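Uncharacterized protein (Pyrococcus horikoshii, PDB 2P8T) is of unknown function, though its family is tentatively associated with ATP binding and aminoacyl-tRNA ligase activity. Local coordinates at residues A[16-21]-A[178-183]; A[93-98]-A[121-126]; A[126-131]-A[142-147]. All coordinates share one frame; numbering follows the deposited sequence.

How the contacts relate
The three contacts run from the join between the N-terminal helical region and the α/β part out to the far face of the five-stranded antiparallel sheet. Contact 1 sets helix 17-26 across helix 172-187, and the other two are nested in the long chain loop it closes. Its centre lies about 15 Å from that of contact 2, and the two touch where S178 OG packs on A122 CB (3.5 Å) and A179 CB on I98 CG2 (3.7 Å). Contacts 2 and 3, with centres also about 15 Å apart, share M126 on strand 124-131. Contacts 1 and 3 are about 23 Å apart between centres, yet V182 CG1 still reaches I127 CG1 at 4.1 Å.

Contact 1 (A[16-21]-A[178-183]); sequences TVEDVL and SAIHVA
A histidine-carboxylate hydrogen bond, E18 to H181, fastens the first turn of helix 17-26 to helix 172-187. H181 ND1 donates to E18 OE2 over 2.8 Å, nearly straight at 173°. The oxygen lies in the plane of the imidazole, at its edge, whereas the nitrogen meets the carboxylate from above, 51° out of its plane. The glutamate chain bends at chi2, which brings the carboxylate to the ring; its CG lies 3.7 Å from H181 CA. F120 stacks on the imidazole, and with the bond at the ring edge this probably restrains the rotation of H181. The helix carrying E18 starts in a capping box: T16 OG1 accepts from D19 N (3.2 Å), and T16 N donates to D19 OD2 (2.8 Å). D19 also forms a salt bridge through OD1 with K177, a second polar tie to helix 172-187. The segment axes cross at 105°, 9.3 Å apart at their closest. Beside the polar pair the interface turns apolar, I180 pointing its CG2 methyl at L21 CB (3.7 Å) and at L21 CD1 (3.8 Å), while Y184 and I195 also pack against L21.

Contact 2 (A[93-98]-A[121-126]); sequences DGYPGI and DAKGAM
K123 NZ donates a hydrogen bond to Y95 OH over 3.1 Å, and the chain that carries the ammonium lies across the phenol on its way there. K123 CD sits 3.4 Å from the centroid of the Y95 ring and only 15° off the ring normal, a CH-pi contact squarely over one face. The next carbon, CE, moves off centre to within 3.5 Å of both CE1 and CZ of Y95, and NZ stays on the same side of the ring, above the hydroxyl oxygen. Bends at chi3 (-80°) and chi4 (-109°) make this path possible: the lysine leaves its backbone extended, turns over the aromatic and runs on above it to the hydroxyl. The two side chains are thus roughly perpendicular, one face of the ring being covered by methylenes while its hydroxyl accepts the hydrogen bond of the ammonium. A leucine in place of Y95 would probably cost the lysine ammonium its hydroxyl partner and leave its methylenes without a flat surface to lie on. E170, whose side chain also touches Y95, forms a weak, long ion pair with K123 NZ. The contact is at the protein surface, joining strand 95-102 to the chain entering strand 124-131, over the end of strand 163-168, which runs between them; there K123 and G124 both face W168 in a classic beta bulge.

Contact 3 (A[126-131]-A[142-147]); sequences MILTVK and RPLKEM
L144 holds its CG anti to the backbone N (chi1 173°), which extends the side chain from its loop toward strand 124-131, where M126 and L128 receive it. M126 is extended through chi2 (170°), which carries SD to the leucine; the bend at chi3 then turns the terminal methyl. The contact is made by side chains and is apolar. L144 CD1 does most of the touching, meeting M126 SD at 3.8 Å and L128 CD2 at 4.0 Å. L128 also reaches the root of the leucine side chain, with the same CD2 methyl 3.8 Å from L144 CB. Both strand residues meet L144 at about a right angle, M126 at the end of one branch and L128 across the base of the side chain. The two are on the same face of the strand, as residues two apart in a beta strand are, and L144 is the partner common to both. L128 and L144 are buried, whereas M126 remains partly exposed.

The segment 142-147 belongs to the connection between strand 134-136 and helix 149-154, and folds back over the sheet. A backbone hydrogen bond between L144 and I135 ties it to the edge strand, and the L144 side chain also touches I135, I166 of strand 163-168 and A152 of helix 149-154. On the sheet side, L128 packs on I166 and I135, and M126 on W168 and F137. L144 is therefore packed between three adjacent strands, 163-168, 124-131 and 134-136, and the helix 149-154 that follows its loop.

Contact 1 (A[16-21]-A[178-183])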
# COMPACT_ATOMS: atom_id res chain seq x y z
N THR A 16 7.56 -6.00 9.74
CA THR A 16 8.33 -5.69 8.53
C THR A 16 8.18 -4.21 8.14
O THR A 16 7.33 -3.52 8.68
CB THR A 16 7.86 -6.58 7.36
OG1 THR A 16 6.51 -6.24 7.02
CG2 THR A 16 7.89 -8.06 7.77
N VAL A 17 9.01 -3.74 7.20
CA VAL A 17 8.85 -2.38 6.65
C VAL A 17 7.44 -2.20 6.06
O VAL A 17 6.86 -1.11 6.13
CB VAL A 17 9.98 -2.01 5.63
CG1 VAL A 17 9.88 -2.85 4.37
CG2 VAL A 17 9.97 -0.53 5.29
N GLU A 18 6.87 -3.28 5.53
CA GLU A 18 5.54 -3.20 4.94
C GLU A 18 4.52 -2.96 6.03
O GLU A 18 3.55 -2.26 5.82
CB GLU A 18 5.19 -4.47 4.14
CG GLU A 18 5.94 -4.59 2.82
CD GLU A 18 7.29 -5.25 2.93
OE1 GLU A 18 7.64 -5.70 4.05
OE2 GLU A 18 8.00 -5.33 1.90
N ASP A 19 4.74 -3.55 7.22
CA ASP A 19 3.88 -3.28 8.36
C ASP A 19 4.01 -1.83 8.82
O ASP A 19 3.01 -1.20 9.16
CB ASP A 19 4.20 -4.22 9.54
CG ASP A 19 3.97 -5.69 9.21
OD1 ASP A 19 2.92 -6.04 8.60
OD2 ASP A 19 4.84 -6.51 9.59
N VAL A 20 5.23 -1.30 8.84
CA VAL A 20 5.46 0.11 9.21
C VAL A 20 4.69 0.98 8.22
O VAL A 20 3.86 1.80 8.63
CB VAL A 20 6.95 0.51 9.19
CG1 VAL A 20 7.15 2.01 9.52
CG2 VAL A 20 7.78 -0.39 10.15
N LEU A 21 4.91 0.75 6.93
CA LEU A 21 4.21 1.55 5.91
C LEU A 21 2.70 1.46 6.05
O LEU A 21 2.01 2.48 6.00
CB LEU A 21 4.66 1.19 4.49
CG LEU A 21 6.13 1.46 4.12
CD1 LEU A 21 6.57 0.67 2.90
CD2 LEU A 21 6.36 2.95 3.94
N SER A 178 0.31 -7.11 0.65
CA SER A 178 0.93 -7.48 -0.62
C SER A 178 1.04 -6.28 -1.57
O SER A 178 2.05 -6.12 -2.26
CB SER A 178 0.19 -8.64 -1.29
OG SER A 178 -1.18 -8.35 -1.53
N ALA A 179 0.01 -5.43 -1.59
CA ALA A 179 0.07 -4.21 -2.43
C ALA A 179 1.22 -3.29 -1.95
O ALA A 179 1.98 -2.75 -2.76
CB ALA A 179 -1.28 -3.47 -2.41
N ILE A 180 1.34 -3.12 -0.63
CA ILE A 180 2.42 -2.31 -0.07
C ILE A 180 3.78 -2.94 -0.39
O ILE A 180 4.73 -2.24 -0.71
CB ILE A 180 2.22 -2.04 1.45
CG1 ILE A 180 0.99 -1.15 1.63
CG2 ILE A 180 3.48 -1.35 2.06
CD1 ILE A 180 0.52 -0.98 3.07
N HIS A 181 3.87 -4.27 -0.35
CA HIS A 181 5.12 -4.92 -0.74
C HIS A 181 5.55 -4.52 -2.17
O HIS A 181 6.69 -4.19 -2.41
CB HIS A 181 4.98 -6.44 -0.62
CG HIS A 181 6.22 -7.18 -0.98
ND1 HIS A 181 7.42 -6.99 -0.33
CD2 HIS A 181 6.46 -8.11 -1.94
CE1 HIS A 181 8.34 -7.77 -0.87
NE2 HIS A 181 7.78 -8.46 -1.84
N VAL A 182 4.61 -4.56 -3.12
CA VAL A 182 4.89 -4.16 -4.51
C VAL A 182 5.28 -2.69 -4.61
O VAL A 182 6.26 -2.32 -5.29
CB VAL A 182 3.68 -4.49 -5.46
CG1 VAL A 182 3.99 -4.06 -6.90
CG2 VAL A 182 3.32 -6.01 -5.40
N ALA A 183 4.54 -1.83 -3.90
CA ALA A 183 4.85 -0.41 -3.81
C ALA A 183 6.27 -0.18 -3.32
O ALA A 183 7.05 0.63 -3.90
CB ALA A 183 3.85 0.26 -2.88

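Contact 2 (A[93-98]-A[121-126])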
# COMPACT_ATOMS: atom_id res chain seq x y z
N ASP A 93 -13.03 -10.32 -8.74
CA ASP A 93 -13.59 -11.67 -8.85
C ASP A 93 -14.07 -12.16 -7.47
O ASP A 93 -13.85 -13.32 -7.11
CB ASP A 93 -12.54 -12.64 -9.44
CG ASP A 93 -12.34 -12.46 -10.96
OD1 ASP A 93 -13.36 -12.41 -11.68
OD2 ASP A 93 -11.17 -12.39 -11.43
N GLY A 94 -14.67 -11.26 -6.70
CA GLY A 94 -15.23 -11.59 -5.39
C GLY A 94 -14.28 -11.64 -4.19
O GLY A 94 -14.72 -11.93 -3.08
N TYR A 95 -12.98 -11.39 -4.42
CA TYR A 95 -11.99 -11.30 -3.34
C TYR A 95 -11.70 -9.84 -2.97
O TYR A 95 -11.71 -8.98 -3.85
CB TYR A 95 -10.67 -11.95 -3.78
CG TYR A 95 -10.80 -13.41 -4.07
CD1 TYR A 95 -10.80 -14.34 -3.03
CD2 TYR A 95 -10.94 -13.87 -5.37
CE1 TYR A 95 -10.94 -15.69 -3.28
CE2 TYR A 95 -11.07 -15.22 -5.64
CZ TYR A 95 -11.07 -16.13 -4.60
OH TYR A 95 -11.20 -17.48 -4.87
N PRO A 96 -11.44 -9.56 -1.67
CA PRO A 96 -11.03 -8.19 -1.32
C PRO A 96 -9.70 -7.83 -1.96
O PRO A 96 -8.79 -8.64 -1.97
CB PRO A 96 -10.89 -8.23 0.22
CG PRO A 96 -10.78 -9.68 0.57
CD PRO A 96 -11.51 -10.45 -0.48
N GLY A 97 -9.60 -6.60 -2.46
CA GLY A 97 -8.39 -6.11 -3.09
C GLY A 97 -8.00 -4.71 -2.65
O GLY A 97 -8.76 -4.03 -1.94
N ILE A 98 -6.83 -4.27 -3.09
CA ILE A 98 -6.32 -2.94 -2.79
C ILE A 98 -5.63 -2.40 -4.05
O ILE A 98 -4.90 -3.12 -4.72
CB ILE A 98 -5.31 -2.99 -1.60
CG1 ILE A 98 -6.05 -3.22 -0.27
CG2 ILE A 98 -4.44 -1.72 -1.54
CD1 ILE A 98 -6.71 -1.94 0.28
N ASP A 121 1.41 -13.29 -0.00
CA ASP A 121 0.08 -13.82 0.32
C ASP A 121 -1.10 -13.21 -0.45
O ASP A 121 -2.23 -13.35 -0.02
CB ASP A 121 -0.16 -13.82 1.84
CG ASP A 121 0.78 -14.79 2.58
OD1 ASP A 121 0.86 -15.97 2.18
OD2 ASP A 121 1.46 -14.36 3.53
N ALA A 122 -0.83 -12.57 -1.58
CA ALA A 122 -1.88 -12.17 -2.53
C ALA A 122 -2.38 -13.42 -3.23
O ALA A 122 -1.61 -14.35 -3.46
CB ALA A 122 -1.31 -11.18 -3.57
N LYS A 123 -3.66 -13.42 -3.60
CA LYS A 123 -4.22 -14.46 -4.48
C LYS A 123 -3.88 -14.14 -5.92
O LYS A 123 -3.65 -15.03 -6.72
CB LYS A 123 -5.73 -14.59 -4.28
CG LYS A 123 -6.41 -15.53 -5.26
CD LYS A 123 -7.80 -15.89 -4.75
CE LYS A 123 -7.76 -16.98 -3.68
NZ LYS A 123 -8.30 -18.30 -4.15
N GLY A 124 -3.83 -12.85 -6.25
CA GLY A 124 -3.42 -12.42 -7.57
C GLY A 124 -3.00 -10.96 -7.56
O GLY A 124 -3.12 -10.29 -6.53
N ALA A 125 -2.47 -10.48 -8.67
CA ALA A 125 -2.16 -9.04 -8.80
C ALA A 125 -2.10 -8.61 -10.26
O ALA A 125 -1.70 -9.39 -11.12
CB ALA A 125 -0.86 -8.69 -8.06
N MET A 126 -2.45 -7.35 -10.51
CA MET A 126 -2.20 -6.70 -11.78
C MET A 126 -1.30 -5.51 -11.49
O MET A 126 -1.47 -4.86 -10.47
CB MET A 126 -3.53 -6.17 -12.39
CG MET A 126 -4.46 -7.23 -12.93
SD MET A 126 -6.10 -6.48 -13.33
CE MET A 126 -6.97 -6.68 -11.82

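Contact 3 (A[126-131]-A[142-147])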
# COMPACT_ATOMS: atom_id res chain seq x y z
N MET A 126 -2.45 -7.35 -10.51
CA MET A 126 -2.20 -6.70 -11.78
C MET A 126 -1.30 -5.51 -11.49
O MET A 126 -1.47 -4.86 -10.47
CB MET A 126 -3.53 -6.17 -12.39
CG MET A 126 -4.46 -7.23 -12.93
SD MET A 126 -6.10 -6.48 -13.33
CE MET A 126 -6.97 -6.68 -11.82
N ILE A 127 -0.33 -5.25 -12.34
CA ILE A 127 0.43 -3.99 -12.24
C ILE A 127 0.33 -3.28 -13.60
O ILE A 127 0.91 -3.71 -14.61
CB ILE A 127 1.91 -4.15 -11.79
CG1 ILE A 127 2.02 -4.86 -10.43
CG2 ILE A 127 2.54 -2.77 -11.56
CD1 ILE A 127 1.82 -6.39 -10.44
N LEU A 128 -0.41 -2.18 -13.60
CA LEU A 128 -0.85 -1.52 -14.83
C LEU A 128 -0.07 -0.22 -14.99
O LEU A 128 0.65 0.18 -14.09
CB LEU A 128 -2.35 -1.23 -14.76
CG LEU A 128 -3.30 -2.42 -14.56
CD1 LEU A 128 -3.94 -2.38 -13.20
CD2 LEU A 128 -4.35 -2.42 -15.66
N THR A 129 -0.24 0.42 -16.14
CA THR A 129 0.33 1.74 -16.36
C THR A 129 -0.80 2.68 -16.82
O THR A 129 -1.97 2.26 -16.95
CB THR A 129 1.54 1.69 -17.33
OG1 THR A 129 2.22 2.94 -17.34
CG2 THR A 129 1.13 1.30 -18.75
N VAL A 130 -0.47 3.96 -17.00
CA VAL A 130 -1.46 4.96 -17.41
C VAL A 130 -1.01 5.58 -18.73
O VAL A 130 0.10 6.08 -18.82
CB VAL A 130 -1.69 6.05 -16.32
CG1 VAL A 130 -2.79 7.02 -16.76
CG2 VAL A 130 -2.10 5.41 -14.99
N LYS A 131 -1.85 5.48 -19.75
CA LYS A 131 -1.58 6.05 -21.07
C LYS A 131 -2.84 6.74 -21.59
O LYS A 131 -3.92 6.16 -21.54
CB LYS A 131 -1.13 4.95 -22.05
CG LYS A 131 -0.80 5.46 -23.45
CD LYS A 131 -0.62 4.33 -24.45
CE LYS A 131 -0.56 4.87 -25.87
NZ LYS A 131 0.70 5.64 -26.11
N ARG A 142 -4.40 -2.28 -23.53
CA ARG A 142 -5.85 -2.39 -23.40
C ARG A 142 -6.31 -1.85 -22.04
O ARG A 142 -5.61 -2.02 -21.03
CB ARG A 142 -6.30 -3.85 -23.63
CG ARG A 142 -5.83 -4.82 -22.54
CD ARG A 142 -5.91 -6.31 -22.95
NE ARG A 142 -5.85 -7.18 -21.78
CZ ARG A 142 -4.74 -7.70 -21.26
NH1 ARG A 142 -3.55 -7.49 -21.81
NH2 ARG A 142 -4.83 -8.45 -20.16
N PRO A 143 -7.47 -1.17 -22.00
CA PRO A 143 -7.91 -0.62 -20.72
C PRO A 143 -8.32 -1.68 -19.73
O PRO A 143 -8.93 -2.69 -20.09
CB PRO A 143 -9.12 0.24 -21.10
CG PRO A 143 -8.92 0.51 -22.56
CD PRO A 143 -8.39 -0.77 -23.08
N LEU A 144 -7.93 -1.45 -18.47
CA LEU A 144 -8.46 -2.18 -17.32
C LEU A 144 -9.99 -2.26 -17.26
O LEU A 144 -10.54 -3.28 -16.88
CB LEU A 144 -7.98 -1.48 -16.05
CG LEU A 144 -8.54 -1.97 -14.71
CD1 LEU A 144 -8.08 -3.42 -14.45
CD2 LEU A 144 -8.11 -1.03 -13.58
N LYS A 145 -10.68 -1.16 -17.58
CA LYS A 145 -12.14 -1.10 -17.36
C LYS A 145 -12.94 -2.07 -18.24
O LYS A 145 -14.13 -2.35 -17.96
CB LYS A 145 -12.65 0.34 -17.55
CG LYS A 145 -12.53 0.84 -18.96
CD LYS A 145 -12.86 2.32 -19.04
CE LYS A 145 -12.12 2.98 -20.20
NZ LYS A 145 -12.34 2.33 -21.52
N GLU A 146 -12.31 -2.59 -19.28
CA GLU A 146 -12.93 -3.61 -20.13
C GLU A 146 -13.09 -4.93 -19.39
O GLU A 146 -14.06 -5.65 -19.60
CB GLU A 146 -12.12 -3.82 -21.39
CG GLU A 146 -12.10 -2.61 -22.30
CD GLU A 146 -11.65 -2.95 -23.70
OE1 GLU A 146 -10.82 -3.88 -23.86
OE2 GLU A 146 -12.14 -2.28 -24.63
N MET A 147 -12.14 -5.24 -18.51
CA MET A 147 -12.20 -6.47 -17.72
C MET A 147 -12.80 -6.22 -16.34
O MET A 147 -13.53 -7.06 -15.83
CB MET A 147 -10.79 -7.09 -17.53
CG MET A 147 -10.07 -7.56 -18.82
SD MET A 147 -8.54 -8.53 -18.52
CE MET A 147 -9.32 -9.97 -17.70